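Local coordinates for protein aminoglycoside N(3)-acetyltransferase III (Serratia marcescens, PDB 7LAO) that acetylates the 3-amino group of 2-deoxystreptamine antibiotics such as gentamicin and kanamycin with acetyl-CoA, and thereby confers resistance to them, at residues Y60-R65 against P97-L102. Sequence-based numbering, arbitrary orientation.
Sequences YASWDR and PGFGLL
From Tyr60, where strand 56-60 of the central sheet ends, residues 60-65 pass without regular structure beside the short 3-10 turn of Pro97-Phe99, the CA atoms of Tyr60 and Phe99 lying 6.8 Å apart, and no hydrogen bond joins the two segments. Tyr60 and Phe99 carry the contact as an offset stack, with ring centroids 4.3 Å apart and planes tilted by 21°. The rim of the Phe99 ring does the touching: CE2 sits over one face of the tyrosine, 3.4 Å from Tyr60 CE2. CG anti to the carbonyl carbon (chi1 -62°) swings the Phe99 ring over Tyr60, while the backbone places Phe99 CB 3.3 Å from Tyr60 O. Both segments belong to the long connection between strand 56-60 and helix 102-108 in the Antibiotic_NAT fold, and the stack joins the beginning and the end of that connection. Tyrosine suits this place because its ring gives a flat surface for Phe99; its OH makes a weak hydrogen bond to a bound buffer molecule, probably from the crystallisation liquor. Small Ser62 brings CB to 3.6 Å from Phe99 CE2, whereas its OG is satisfied by the carbonyl of Asp119; Tyr96 meets the Phe99 ring edge-to-face. Pro97, whose ring suits the start of a 3-10 turn, rests CD 4.0 Å from Asp64 CB, and its carbonyl O accepts the turn's bond from Gly100 N.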
loop_
_atom_site.group_PDB
_atom_site.type_symbol
_atom_site.label_atom_id
_atom_site.label_comp_id
_atom_site.label_asym_id
_atom_site.label_seq_id
_atom_site.Cartn_x
_atom_site.Cartn_y
_atom_site.Cartn_z
ATOM N N TYR A 60 2.216 -1.678 2.435
ATOM C CA TYR A 60 2.511 -1.939 1.027
ATOM C C TYR A 60 4.013 -2.122 0.885
ATOM O O TYR A 60 4.769 -1.154 0.796
ATOM C CB TYR A 60 1.980 -0.796 0.178
ATOM C CG TYR A 60 2.025 -0.917 -1.310
ATOM C CD1 TYR A 60 2.254 -2.140 -1.962
ATOM C CD2 TYR A 60 1.849 0.218 -2.085
ATOM C CE1 TYR A 60 2.294 -2.207 -3.358
ATOM C CE2 TYR A 60 1.889 0.171 -3.464
ATOM C CZ TYR A 60 2.095 -1.036 -4.103
ATOM O OH TYR A 60 2.137 -1.061 -5.476
ATOM N N ALA A 61 4.456 -3.389 0.865
ATOM C CA ALA A 61 5.889 -3.669 0.983
ATOM C C ALA A 61 6.587 -3.680 -0.374
ATOM O O ALA A 61 7.696 -3.154 -0.516
ATOM C CB ALA A 61 6.116 -5.012 1.686
ATOM N N SER A 62 5.984 -4.327 -1.361
ATOM C CA SER A 62 6.571 -4.405 -2.709
ATOM C C SER A 62 7.952 -5.064 -2.567
ATOM O O SER A 62 8.145 -5.929 -1.694
ATOM C CB SER A 62 6.570 -3.034 -3.373
ATOM O OG SER A 62 7.284 -3.072 -4.611
ATOM N N TRP A 63 8.939 -4.668 -3.363
ATOM C CA TRP A 63 10.203 -5.396 -3.398
ATOM C C TRP A 63 11.300 -4.457 -3.883
ATOM O O TRP A 63 11.116 -3.771 -4.892
ATOM C CB TRP A 63 10.052 -6.610 -4.333
ATOM C CG TRP A 63 11.233 -7.581 -4.422
ATOM C CD1 TRP A 63 12.248 -7.738 -3.531
ATOM C CD2 TRP A 63 11.485 -8.500 -5.491
ATOM N NE1 TRP A 63 13.124 -8.724 -3.968
ATOM C CE2 TRP A 63 12.673 -9.205 -5.172
ATOM C CE3 TRP A 63 10.816 -8.806 -6.683
ATOM C CZ2 TRP A 63 13.208 -10.180 -6.004
ATOM C CZ3 TRP A 63 11.342 -9.784 -7.507
ATOM C CH2 TRP A 63 12.531 -10.460 -7.164
ATOM N N ASP A 64 12.453 -4.463 -3.200
ATOM C CA ASP A 64 13.560 -3.598 -3.586
ATOM C C ASP A 64 14.297 -4.067 -4.840
ATOM O O ASP A 64 15.159 -3.328 -5.329
ATOM C CB ASP A 64 14.545 -3.438 -2.405
ATOM C CG ASP A 64 15.245 -4.746 -2.006
ATOM O OD1 ASP A 64 16.412 -4.670 -1.582
ATOM O OD2 ASP A 64 14.654 -5.846 -2.119
ATOM N N ARG A 65 13.976 -5.254 -5.387
ATOM C CA ARG A 65 14.579 -5.755 -6.625
ATOM C C ARG A 65 13.507 -6.204 -7.622
ATOM O O ARG A 65 13.673 -7.191 -8.350
ATOM C CB ARG A 65 15.554 -6.905 -6.343
ATOM C CG ARG A 65 16.789 -6.514 -5.532
ATOM C CD ARG A 65 17.647 -5.479 -6.246
ATOM N NE ARG A 65 17.555 -5.625 -7.696
ATOM C CZ ARG A 65 17.623 -4.620 -8.565
ATOM N NH1 ARG A 65 17.800 -3.372 -8.141
ATOM N NH2 ARG A 65 17.515 -4.871 -9.864
ATOM N N PRO A 97 12.141 0.657 -0.906
ATOM C CA PRO A 97 12.363 1.780 0.028
ATOM C C PRO A 97 11.421 2.961 -0.171
ATOM O O PRO A 97 11.177 3.705 0.790
ATOM C CB PRO A 97 13.820 2.185 -0.245
ATOM C CG PRO A 97 14.434 0.990 -0.919
ATOM C CD PRO A 97 13.340 0.359 -1.710
ATOM N N GLY A 98 10.876 3.153 -1.377
ATOM C CA GLY A 98 10.026 4.302 -1.626
ATOM C C GLY A 98 8.714 4.287 -0.869
ATOM O O GLY A 98 8.067 5.331 -0.762
ATOM N N PHE A 99 8.298 3.132 -0.349
ATOM C CA PHE A 99 7.059 3.013 0.406
ATOM C C PHE A 99 7.281 3.077 1.915
ATOM O O PHE A 99 6.302 2.964 2.674
ATOM C CB PHE A 99 6.321 1.709 0.034
ATOM C CG PHE A 99 5.915 1.639 -1.414
ATOM C CD1 PHE A 99 5.787 2.807 -2.168
ATOM C CD2 PHE A 99 5.659 0.415 -2.022
ATOM C CE1 PHE A 99 5.402 2.766 -3.504
ATOM C CE2 PHE A 99 5.279 0.344 -3.362
ATOM C CZ PHE A 99 5.153 1.510 -4.113
ATOM N N GLY A 100 8.514 3.280 2.363
ATOM C CA GLY A 100 8.835 3.573 3.755
ATOM C C GLY A 100 9.569 2.473 4.508
ATOM O O GLY A 100 9.323 1.275 4.317
ATOM N N LEU A 101 10.449 2.889 5.423
ATOM C CA LEU A 101 11.215 1.942 6.216
ATOM C C LEU A 101 10.333 1.119 7.147
ATOM O O LEU A 101 10.753 0.055 7.610
ATOM C CB LEU A 101 12.271 2.705 7.016
ATOM C CG LEU A 101 13.182 1.921 7.962
ATOM C CD1 LEU A 101 13.815 0.745 7.211
ATOM C CD2 LEU A 101 14.250 2.826 8.635
ATOM N N LEU A 102 9.132 1.603 7.448
ATOM C CA LEU A 102 8.243 0.894 8.356
ATOM C C LEU A 102 7.875 -0.496 7.843
ATOM O O LEU A 102 7.666 -1.411 8.652
ATOM C CB LEU A 102 6.966 1.701 8.573
ATOM C CG LEU A 102 6.082 1.216 9.723
ATOM C CD1 LEU A 102 6.866 1.440 11.000
ATOM C CD2 LEU A 102 4.793 2.053 9.746
#